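Local coordinates for allophycocyanin beta-18 subunit apoprotein (Chroococcidiopsis thermalis PCC 7203, PDB 6HRK), which covalently binds biliverdin in an artificial far-red fluorescent biliprotein derived from an allophycocyanin subunit, at residues T24-L29 and M51-M56; G40-T45 and G91-P96; V8-V13 and Y65-G70. The protein carries 18 engineered substitutions. All coordinates share one frame; numbering follows the deposited sequence.

Contact 1. Residues T24-L29 and M51-M56; sequences TAVSQL and MCVRDM. Engineered in segment 24-29: Gln28 (natural residue Leu). Engineered in segment 51-56: Cys52 (natural residue Tyr). With BLA (biliverdine IX alpha), chain E.
Ala25 and Val26 pack on Met56 and Val53 where helix 18-32 meets helix 46-69 in the globin-like fold of the phycobilisome proteins. The segment axes come within 10.9 Å at an angle of 121°, and no hydrogen bond crosses between them. The join is apolar: Val26 CG2 lies 3.5 Å from Met56 SD and 3.7 Å from Val53 CG1, the two valines meeting at about a right angle. A bend at the thioether (chi3 69°) brings Met56 CE to 3.5 Å from Ala25 CB. Ala25 also touches Met104, tying the pair to helix 94-115.

Segment 51-56 bonds to biliverdin as well. The engineered Cys52 is joined through SG to the chromophore carbon CAC. Ionic contacts follow: Arg54 grips Asp55 side-on, NE and NH2 both reaching OD1 in the guanidinium plane; NH2, 2.8 Å from OD1, meets the syn lone pair of that oxygen, while NE comes nearly along its C-O axis. Arg54 NH1 and NH2 each also donate to the propionate oxygen O1A of biliverdin at 2.9 Å. With a leucine in place of Arg54, that propionate would probably lose its cationic mate and the Asp55 carboxylate would be freer to turn. By holding OD1, the arginine probably helps to aim the other carboxylate oxygen at the bilin nitrogens NC and NA. Biliverdin NC makes a weak hydrogen bond to Asp55 OD2, whereas the bond from biliverdin NA to Asp55 OD2, 2.9 Å long, is nearly straight at 167°.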
loop_
_atom_site.group_PDB
_atom_site.type_symbol
_atom_site.label_atom_id
_atom_site.label_comp_id
_atom_site.label_asym_id
_atom_site.label_seq_id
_atom_site.Cartn_x
_atom_site.Cartn_y
_atom_site.Cartn_z
ATOM N N THR A 24 -2.788 3.689 10.438
ATOM C CA THR A 24 -3.587 2.535 10.860
ATOM C C THR A 24 -2.997 1.221 10.331
ATOM O O THR A 24 -2.963 0.220 11.053
ATOM C CB THR A 24 -5.053 2.661 10.380
ATOM O OG1 THR A 24 -5.587 3.928 10.782
ATOM C CG2 THR A 24 -5.925 1.541 10.952
ATOM N N ALA A 25 -2.549 1.230 9.074
ATOM C CA ALA A 25 -1.935 0.053 8.447
ATOM C C ALA A 25 -0.588 -0.335 9.063
ATOM O O ALA A 25 -0.318 -1.525 9.238
ATOM C CB ALA A 25 -1.776 0.266 6.947
ATOM N N VAL A 26 0.245 0.655 9.397
ATOM C CA VAL A 26 1.589 0.376 9.940
ATOM C C VAL A 26 1.469 -0.144 11.376
ATOM O O VAL A 26 2.252 -0.995 11.796
ATOM C CB VAL A 26 2.578 1.588 9.953
ATOM C CG1 VAL A 26 4.010 1.088 9.790
ATOM C CG2 VAL A 26 2.289 2.630 8.878
ATOM N N SER A 27 0.491 0.381 12.117
ATOM C CA SER A 27 0.215 -0.059 13.486
ATOM C C SER A 27 -0.119 -1.555 13.553
ATOM O O SER A 27 0.444 -2.279 14.380
ATOM C CB SER A 27 -0.928 0.765 14.091
ATOM O OG SER A 27 -1.146 0.430 15.450
ATOM N N GLN A 28 -1.019 -2.010 12.679
ATOM C CA GLN A 28 -1.389 -3.436 12.627
ATOM C C GLN A 28 -0.287 -4.296 11.995
ATOM O O GLN A 28 -0.179 -5.480 12.310
ATOM C CB GLN A 28 -2.724 -3.653 11.895
ATOM C CG GLN A 28 -3.478 -4.879 12.398
ATOM C CD GLN A 28 -4.655 -5.266 11.525
ATOM O OE1 GLN A 28 -4.511 -6.041 10.579
ATOM N NE2 GLN A 28 -5.833 -4.749 11.854
ATOM N N LEU A 29 0.515 -3.702 11.108
ATOM C CA LEU A 29 1.684 -4.378 10.526
ATOM C C LEU A 29 2.707 -4.774 11.595
ATOM O O LEU A 29 3.212 -5.899 11.579
ATOM C CB LEU A 29 2.351 -3.492 9.462
ATOM C CG LEU A 29 3.511 -4.080 8.644
ATOM C CD1 LEU A 29 3.011 -5.145 7.682
ATOM C CD2 LEU A 29 4.250 -2.982 7.893
ATOM N N MET A 51 10.951 6.593 6.613
ATOM C CA MET A 51 11.015 6.056 5.247
ATOM C C MET A 51 10.039 4.886 5.024
ATOM O O MET A 51 9.595 4.661 3.900
ATOM C CB MET A 51 12.447 5.644 4.885
ATOM C CG MET A 51 13.384 6.833 4.726
ATOM S SD MET A 51 15.049 6.387 4.201
ATOM C CE MET A 51 15.634 5.564 5.675
ATOM N N CYS A 52 9.713 4.161 6.095
ATOM C CA CYS A 52 8.719 3.081 6.057
ATOM C C CYS A 52 7.282 3.558 5.849
ATOM O O CYS A 52 6.540 2.939 5.078
ATOM C CB CYS A 52 8.829 2.191 7.308
ATOM S SG CYS A 52 8.169 0.516 7.143
ATOM N N VAL A 53 6.888 4.637 6.526
ATOM C CA VAL A 53 5.577 5.266 6.268
ATOM C C VAL A 53 5.560 6.018 4.932
ATOM O O VAL A 53 4.535 6.041 4.242
ATOM C CB VAL A 53 5.081 6.176 7.427
ATOM C CG1 VAL A 53 4.790 5.342 8.670
ATOM C CG2 VAL A 53 6.045 7.323 7.741
ATOM N N ARG A 54 6.696 6.616 4.572
ATOM C CA ARG A 54 6.888 7.247 3.261
ATOM C C ARG A 54 6.638 6.248 2.129
ATOM O O ARG A 54 5.871 6.531 1.208
ATOM C CB ARG A 54 8.309 7.823 3.162
ATOM C CG ARG A 54 8.643 8.574 1.876
ATOM C CD ARG A 54 10.145 8.577 1.617
ATOM N NE ARG A 54 10.633 7.259 1.214
ATOM C CZ ARG A 54 11.853 6.996 0.741
ATOM N NH1 ARG A 54 12.768 7.957 0.587
ATOM N NH2 ARG A 54 12.160 5.745 0.409
ATOM N N ASP A 55 7.287 5.085 2.208
ATOM C CA ASP A 55 7.111 4.017 1.212
ATOM C C ASP A 55 5.662 3.558 1.091
ATOM O O ASP A 55 5.139 3.454 -0.014
ATOM C CB ASP A 55 7.988 2.803 1.537
ATOM C CG ASP A 55 9.445 3.015 1.189
ATOM O OD1 ASP A 55 9.863 4.159 0.914
ATOM O OD2 ASP A 55 10.178 2.011 1.201
ATOM N N MET A 56 5.027 3.285 2.225
ATOM C CA MET A 56 3.611 2.905 2.245
ATOM C C MET A 56 2.727 3.982 1.621
ATOM O O MET A 56 1.787 3.662 0.890
ATOM C CB MET A 56 3.145 2.609 3.669
ATOM C CG MET A 56 3.693 1.305 4.212
ATOM S SD MET A 56 3.244 1.041 5.933
ATOM C CE MET A 56 1.479 0.768 5.780
HETATM C CHA BLA E . 14.539 2.797 1.057
HETATM N NA BLA E . 12.452 2.673 -0.501
HETATM C C1A BLA E . 13.764 2.891 -0.240
HETATM C C2A BLA E . 14.424 3.274 -1.515
HETATM C C3A BLA E . 13.447 3.257 -2.497
HETATM C C4A BLA E . 12.174 2.880 -1.817
HETATM C CMA BLA E . 13.659 3.572 -3.956
HETATM C CAA BLA E . 15.895 3.603 -1.688
HETATM C CBA BLA E . 16.140 5.073 -2.020
HETATM C CGA BLA E . 15.502 5.999 -1.014
HETATM O O1A BLA E . 14.395 6.505 -1.297
HETATM O O2A BLA E . 16.098 6.227 0.058
HETATM C CHB BLA E . 10.801 2.694 -2.442
HETATM N NB BLA E . 10.920 4.971 -3.653
HETATM C C1B BLA E . 10.307 3.787 -3.373
HETATM C C2B BLA E . 9.089 3.685 -4.078
HETATM C C3B BLA E . 8.898 4.831 -4.844
HETATM C C4B BLA E . 10.115 5.603 -4.520
HETATM C CMB BLA E . 8.143 2.511 -4.003
HETATM O OB BLA E . 10.436 6.938 -5.072
HETATM C CAB BLA E . 7.729 5.147 -5.761
HETATM C CBB BLA E . 7.600 6.623 -6.068
HETATM N NC BLA E . 9.840 -0.141 2.817
HETATM C C1C BLA E . 8.619 -0.664 2.719
HETATM C C2C BLA E . 8.219 -1.206 4.058
HETATM C C3C BLA E . 9.036 -0.269 4.931
HETATM C C4C BLA E . 10.363 -0.111 4.167
HETATM C CMC BLA E . 6.718 -1.156 4.314
HETATM O OC BLA E . 7.901 -0.658 1.733
HETATM C CAC BLA E . 9.084 -0.617 6.427
HETATM C CBC BLA E . 9.935 -1.825 6.737
HETATM C CHD BLA E . 11.049 1.208 4.489
HETATM N ND BLA E . 12.566 1.988 2.568
HETATM C C1D BLA E . 12.368 1.590 3.858
HETATM C C2D BLA E . 13.654 1.703 4.592
HETATM C C3D BLA E . 14.629 2.159 3.583
HETATM C C4D BLA E . 13.862 2.322 2.323
HETATM C CMD BLA E . 13.932 1.388 6.039
HETATM C CAD BLA E . 16.101 2.427 3.786
HETATM C CBD BLA E . 16.912 1.145 3.769
HETATM C CGD BLA E . 18.344 1.512 4.062
HETATM O O1D BLA E . 19.168 1.458 3.128
HETATM O O2D BLA E . 18.646 1.863 5.226
#

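Contact 2. Residues G40-T45 and G91-P96; sequences GGCAYT and GIPLCP. Engineered in segment 40-45: Cys42 (natural residue Asn). Engineered in segment 91-96: Cys95 (natural residue Gly). With BLA (biliverdine IX alpha), chain E.
Cys42 and Ile92 bring their CA atoms to 5.8 Å where the irregular run 40-45, between helix 18-32 and helix 46-69, passes the turn 91-93 that leads into helix 94-115. Glycines suit the backbone here: Gly91 leaves the preceding helix with a positive phi of 75°, and at Gly40, with phi 98°, a side chain would collide with the carbonyl oxygen of the residue before. Pro93 occupies the N-cap of helix 94-115, and its carbonyl oxygen is bonded by Thr97 OG1.

Between the segments the contact is small, apolar and without hydrogen bonds. Cys42 CB rests 4.2 Å from Ile92 CG1, and Cys42 SG lies 4.1 Å from Pro93 CD. The engineered Cys42 has its sulfur between the backbone N and the carbonyl carbon (chi1 55°), and from there SG is covalently bonded to the biliverdin carbon CBC. The bond probably restrains the turning of the side chain, with Pro93 beside the sulfur. Ile92 meets the same chromophore with both branches: CD1 sits over the face of one pyrrole ring, 3.4 Å from biliverdin ND, and CG2 is 3.7 Å from biliverdin NC in the ring next to it. Phe87 of helix 77-90 backs the isoleucine, and Leu36 lies against Cys42. Loop and turn thus line one side of the bilin pocket of this phycobiliprotein, the engineered thioether coming from the loop and the hydrophobic cover from the turn before helix 94-115.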
loop_
_atom_site.group_PDB
_atom_site.type_symbol
_atom_site.label_atom_id
_atom_site.label_comp_id
_atom_site.label_asym_id
_atom_site.label_seq_id
_atom_site.Cartn_x
_atom_site.Cartn_y
_atom_site.Cartn_z
ATOM N N GLY A 40 17.657 -4.667 13.079
ATOM C CA GLY A 40 17.627 -5.418 11.820
ATOM C C GLY A 40 16.409 -5.102 10.963
ATOM O O GLY A 40 16.496 -5.111 9.734
ATOM N N GLY A 41 15.273 -4.824 11.608
ATOM C CA GLY A 41 14.029 -4.507 10.913
ATOM C C GLY A 41 14.022 -3.164 10.206
ATOM O O GLY A 41 14.797 -2.264 10.536
ATOM N N CYS A 42 13.105 -3.026 9.250
ATOM C CA CYS A 42 13.030 -1.837 8.394
ATOM C C CYS A 42 12.238 -0.656 8.998
ATOM O O CYS A 42 11.827 0.248 8.266
ATOM C CB CYS A 42 12.468 -2.230 7.020
ATOM S SG CYS A 42 10.879 -3.084 7.075
ATOM N N ALA A 43 12.022 -0.662 10.317
ATOM C CA ALA A 43 11.512 0.513 11.031
ATOM C C ALA A 43 12.036 0.615 12.476
ATOM O O ALA A 43 11.337 1.130 13.353
ATOM C CB ALA A 43 9.987 0.507 11.011
ATOM N N TYR A 44 13.266 0.148 12.715
ATOM C CA TYR A 44 13.863 0.177 14.060
ATOM C C TYR A 44 14.107 1.612 14.523
ATOM O O TYR A 44 13.565 2.044 15.542
ATOM C CB TYR A 44 15.180 -0.617 14.112
ATOM C CG TYR A 44 15.866 -0.547 15.468
ATOM C CD1 TYR A 44 15.196 -0.942 16.625
ATOM C CD2 TYR A 44 17.174 -0.068 15.600
ATOM C CE1 TYR A 44 15.799 -0.872 17.873
ATOM C CE2 TYR A 44 17.790 0.004 16.846
ATOM C CZ TYR A 44 17.098 -0.398 17.979
ATOM O OH TYR A 44 17.692 -0.335 19.219
ATOM N N THR A 45 14.916 2.341 13.760
ATOM C CA THR A 45 15.210 3.745 14.048
ATOM C C THR A 45 14.075 4.643 13.557
ATOM O O THR A 45 13.175 4.187 12.846
ATOM C CB THR A 45 16.523 4.190 13.372
ATOM O OG1 THR A 45 16.404 4.049 11.951
ATOM C CG2 THR A 45 17.688 3.346 13.862
ATOM N N GLY A 91 17.712 -5.333 2.406
ATOM C CA GLY A 91 17.214 -6.118 3.534
ATOM C C GLY A 91 15.839 -5.705 4.033
ATOM O O GLY A 91 15.515 -5.918 5.204
ATOM N N ILE A 92 15.035 -5.108 3.152
ATOM C CA ILE A 92 13.626 -4.850 3.428
ATOM C C ILE A 92 12.882 -6.116 2.992
ATOM O O ILE A 92 12.890 -6.438 1.801
ATOM C CB ILE A 92 13.098 -3.623 2.653
ATOM C CG1 ILE A 92 13.865 -2.358 3.068
ATOM C CG2 ILE A 92 11.603 -3.433 2.900
ATOM C CD1 ILE A 92 13.727 -1.199 2.102
ATOM N N PRO A 93 12.256 -6.848 3.942
ATOM C CA PRO A 93 11.599 -8.096 3.543
ATOM C C PRO A 93 10.331 -7.864 2.711
ATOM O O PRO A 93 9.569 -6.934 2.984
ATOM C CB PRO A 93 11.279 -8.785 4.884
ATOM C CG PRO A 93 11.950 -7.982 5.943
ATOM C CD PRO A 93 12.106 -6.605 5.388
ATOM N N LEU A 94 10.121 -8.722 1.716
ATOM C CA LEU A 94 9.072 -8.528 0.704
ATOM C C LEU A 94 7.662 -8.906 1.172
ATOM O O LEU A 94 6.690 -8.278 0.743
ATOM C CB LEU A 94 9.415 -9.295 -0.586
ATOM C CG LEU A 94 10.342 -8.620 -1.612
ATOM C CD1 LEU A 94 11.492 -7.851 -0.977
ATOM C CD2 LEU A 94 10.878 -9.665 -2.582
ATOM N N CYS A 95 7.549 -9.922 2.030
ATOM C CA CYS A 95 6.238 -10.385 2.516
ATOM C C CYS A 95 5.535 -9.356 3.421
ATOM O O CYS A 95 4.339 -9.116 3.243
ATOM C CB CYS A 95 6.338 -11.765 3.197
ATOM S SG CYS A 95 4.789 -12.703 3.213
ATOM N N PRO A 96 6.264 -8.744 4.385
ATOM C CA PRO A 96 5.694 -7.622 5.157
ATOM C C PRO A 96 5.329 -6.402 4.308
ATOM O O PRO A 96 4.309 -5.768 4.572
ATOM C CB PRO A 96 6.812 -7.257 6.141
ATOM C CG PRO A 96 7.631 -8.486 6.263
ATOM C CD PRO A 96 7.574 -9.151 4.921
HETATM C CHA BLA E . 14.539 2.797 1.057
HETATM N NA BLA E . 12.452 2.673 -0.501
HETATM C C1A BLA E . 13.764 2.891 -0.240
HETATM C C2A BLA E . 14.424 3.274 -1.515
HETATM C C3A BLA E . 13.447 3.257 -2.497
HETATM C C4A BLA E . 12.174 2.880 -1.817
HETATM C CMA BLA E . 13.659 3.572 -3.956
HETATM C CAA BLA E . 15.895 3.603 -1.688
HETATM C CBA BLA E . 16.140 5.073 -2.020
HETATM C CGA BLA E . 15.502 5.999 -1.014
HETATM O O1A BLA E . 14.395 6.505 -1.297
HETATM O O2A BLA E . 16.098 6.227 0.058
HETATM C CHB BLA E . 10.801 2.694 -2.442
HETATM N NB BLA E . 10.920 4.971 -3.653
HETATM C C1B BLA E . 10.307 3.787 -3.373
HETATM C C2B BLA E . 9.089 3.685 -4.078
HETATM C C3B BLA E . 8.898 4.831 -4.844
HETATM C C4B BLA E . 10.115 5.603 -4.520
HETATM C CMB BLA E . 8.143 2.511 -4.003
HETATM O OB BLA E . 10.436 6.938 -5.072
HETATM C CAB BLA E . 7.729 5.147 -5.761
HETATM C CBB BLA E . 7.600 6.623 -6.068
HETATM N NC BLA E . 9.840 -0.141 2.817
HETATM C C1C BLA E . 8.619 -0.664 2.719
HETATM C C2C BLA E . 8.219 -1.206 4.058
HETATM C C3C BLA E . 9.036 -0.269 4.931
HETATM C C4C BLA E . 10.363 -0.111 4.167
HETATM C CMC BLA E . 6.718 -1.156 4.314
HETATM O OC BLA E . 7.901 -0.658 1.733
HETATM C CAC BLA E . 9.084 -0.617 6.427
HETATM C CBC BLA E . 9.935 -1.825 6.737
HETATM C CHD BLA E . 11.049 1.208 4.489
HETATM N ND BLA E . 12.566 1.988 2.568
HETATM C C1D BLA E . 12.368 1.590 3.858
HETATM C C2D BLA E . 13.654 1.703 4.592
HETATM C C3D BLA E . 14.629 2.159 3.583
HETATM C C4D BLA E . 13.862 2.322 2.323
HETATM C CMD BLA E . 13.932 1.388 6.039
HETATM C CAD BLA E . 16.101 2.427 3.786
HETATM C CBD BLA E . 16.912 1.145 3.769
HETATM C CGD BLA E . 18.344 1.512 4.062
HETATM O O1D BLA E . 19.168 1.458 3.128
HETATM O O2D BLA E . 18.646 1.863 5.226
#

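Contact 3. Residues V8-V13 and Y65-G70; sequences VQVAGV and YAIVAG
Ala11 CB meets Val68 CG2 at 3.3 Å, where segment 8-13 of helix 4-16 packs on the last turns of helix 46-69. Val68 carries this methyl beside its own backbone N, with CG1 anti to that nitrogen (chi1 169°), and it is CG2 that reaches the alanine. Deeper in, Val10 CG1 faces Ile67 CD1 at 4.3 Å, a looser pairing of two buried branched side chains.

Around this first shell, Val10 also leans on Leu112 of helix 94-115 and on Val123, while Ile67 is backed by Phe122 and by Pro126 at the start of helix 125-134. One polar bond ties the same two helices together beside the contact: Arg7 NH1 donates to the carbonyl oxygen of Ile67. Gly70 is the first residue past the helix to leave helical angles, with phi 120°.

Between the two segments no hydrogen bond or charge pair forms, so across the segments themselves only aliphatic groups meet, grading from buried Val10 and Ile67 to the solvent-exposed Val68, and the polar tie comes from Arg7 outside them.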
loop_
_atom_site.group_PDB
_atom_site.type_symbol
_atom_site.label_atom_id
_atom_site.label_comp_id
_atom_site.label_asym_id
_atom_site.label_seq_id
_atom_site.Cartn_x
_atom_site.Cartn_y
_atom_site.Cartn_z
ATOM N N VAL A 8 -13.331 8.360 -9.159
ATOM C CA VAL A 8 -13.008 9.687 -8.619
ATOM C C VAL A 8 -13.426 9.793 -7.145
ATOM O O VAL A 8 -12.675 10.333 -6.324
ATOM C CB VAL A 8 -13.665 10.808 -9.469
ATOM C CG1 VAL A 8 -13.646 12.153 -8.756
ATOM C CG2 VAL A 8 -12.966 10.924 -10.817
ATOM N N GLN A 9 -14.619 9.291 -6.824
ATOM C CA GLN A 9 -15.126 9.276 -5.443
ATOM C C GLN A 9 -14.239 8.463 -4.492
ATOM O O GLN A 9 -14.060 8.846 -3.335
ATOM C CB GLN A 9 -16.559 8.737 -5.405
ATOM N N VAL A 10 -13.689 7.352 -4.986
ATOM C CA VAL A 10 -12.773 6.509 -4.208
ATOM C C VAL A 10 -11.476 7.244 -3.872
ATOM O O VAL A 10 -11.061 7.267 -2.715
ATOM C CB VAL A 10 -12.449 5.182 -4.944
ATOM C CG1 VAL A 10 -11.253 4.468 -4.316
ATOM C CG2 VAL A 10 -13.670 4.266 -4.951
ATOM N N ALA A 11 -10.835 7.822 -4.886
ATOM C CA ALA A 11 -9.577 8.554 -4.689
ATOM C C ALA A 11 -9.750 9.790 -3.804
ATOM O O ALA A 11 -8.805 10.203 -3.130
ATOM C CB ALA A 11 -8.960 8.939 -6.026
ATOM N N GLY A 12 -10.947 10.376 -3.817
ATOM C CA GLY A 12 -11.310 11.439 -2.879
ATOM C C GLY A 12 -11.262 10.973 -1.433
ATOM O O GLY A 12 -10.719 11.671 -0.573
ATOM N N VAL A 13 -11.814 9.786 -1.177
ATOM C CA VAL A 13 -11.817 9.183 0.163
ATOM C C VAL A 13 -10.397 8.799 0.598
ATOM O O VAL A 13 -10.026 9.018 1.753
ATOM C CB VAL A 13 -12.756 7.950 0.242
ATOM C CG1 VAL A 13 -12.642 7.241 1.591
ATOM C CG2 VAL A 13 -14.206 8.355 -0.010
ATOM N N TYR A 65 -4.139 6.665 -7.938
ATOM C CA TYR A 65 -3.960 7.042 -9.347
ATOM C C TYR A 65 -4.350 5.904 -10.295
ATOM O O TYR A 65 -5.019 6.140 -11.298
ATOM C CB TYR A 65 -2.507 7.480 -9.609
ATOM C CG TYR A 65 -2.147 7.641 -11.071
ATOM C CD1 TYR A 65 -2.914 8.442 -11.917
ATOM C CD2 TYR A 65 -1.032 6.995 -11.609
ATOM C CE1 TYR A 65 -2.586 8.585 -13.260
ATOM C CE2 TYR A 65 -0.695 7.137 -12.948
ATOM C CZ TYR A 65 -1.473 7.930 -13.769
ATOM O OH TYR A 65 -1.134 8.070 -15.091
ATOM N N ALA A 66 -3.929 4.683 -9.969
ATOM C CA ALA A 66 -4.260 3.503 -10.768
ATOM C C ALA A 66 -5.771 3.286 -10.902
ATOM O O ALA A 66 -6.251 2.949 -11.986
ATOM C CB ALA A 66 -3.600 2.266 -10.182
ATOM N N ILE A 67 -6.508 3.489 -9.808
ATOM C CA ILE A 67 -7.978 3.374 -9.814
ATOM C C ILE A 67 -8.619 4.513 -10.617
ATOM O O ILE A 67 -9.560 4.275 -11.369
ATOM C CB ILE A 67 -8.564 3.328 -8.378
ATOM C CG1 ILE A 67 -8.106 2.056 -7.649
ATOM C CG2 ILE A 67 -10.093 3.371 -8.397
ATOM C CD1 ILE A 67 -8.110 2.177 -6.138
ATOM N N VAL A 68 -8.115 5.736 -10.451
ATOM C CA VAL A 68 -8.602 6.898 -11.213
ATOM C C VAL A 68 -8.272 6.773 -12.703
ATOM O O VAL A 68 -9.105 7.098 -13.549
ATOM C CB VAL A 68 -8.044 8.230 -10.647
ATOM C CG1 VAL A 68 -8.325 9.412 -11.577
ATOM C CG2 VAL A 68 -8.642 8.503 -9.275
ATOM N N ALA A 69 -7.067 6.299 -13.011
ATOM C CA ALA A 69 -6.607 6.174 -14.397
ATOM C C ALA A 69 -7.331 5.091 -15.212
ATOM O O ALA A 69 -7.283 5.122 -16.441
ATOM C CB ALA A 69 -5.105 5.935 -14.432
ATOM N N GLY A 70 -7.979 4.140 -14.532
ATOM C CA GLY A 70 -8.721 3.058 -15.185
ATOM C C GLY A 70 -8.227 1.658 -14.850
ATOM O O GLY A 70 -8.923 0.677 -15.127
#

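In the fold
Contacts 1 and 2 are buried and lie on the same side of the chain's centre, their own centres 11 Å apart, and both bind the same biliverdin. They touch directly: Leu29 CD1 packs 3.4 Å from Pro96 O, and Cys52 CB lies near Cys42 O. Contact 3, on the opposite side of the chain's centre, is only partly buried and sits 21 Å from contact 1 and 29 Å from contact 2, centre to centre. Helix 46-69 serves both contacts 1 and 3, spanning the fold between them. Near the chromophore, thioethers and an arginine-aspartate pair supplement apolar packing; in contact 3 aliphatic side chains alone join the segments.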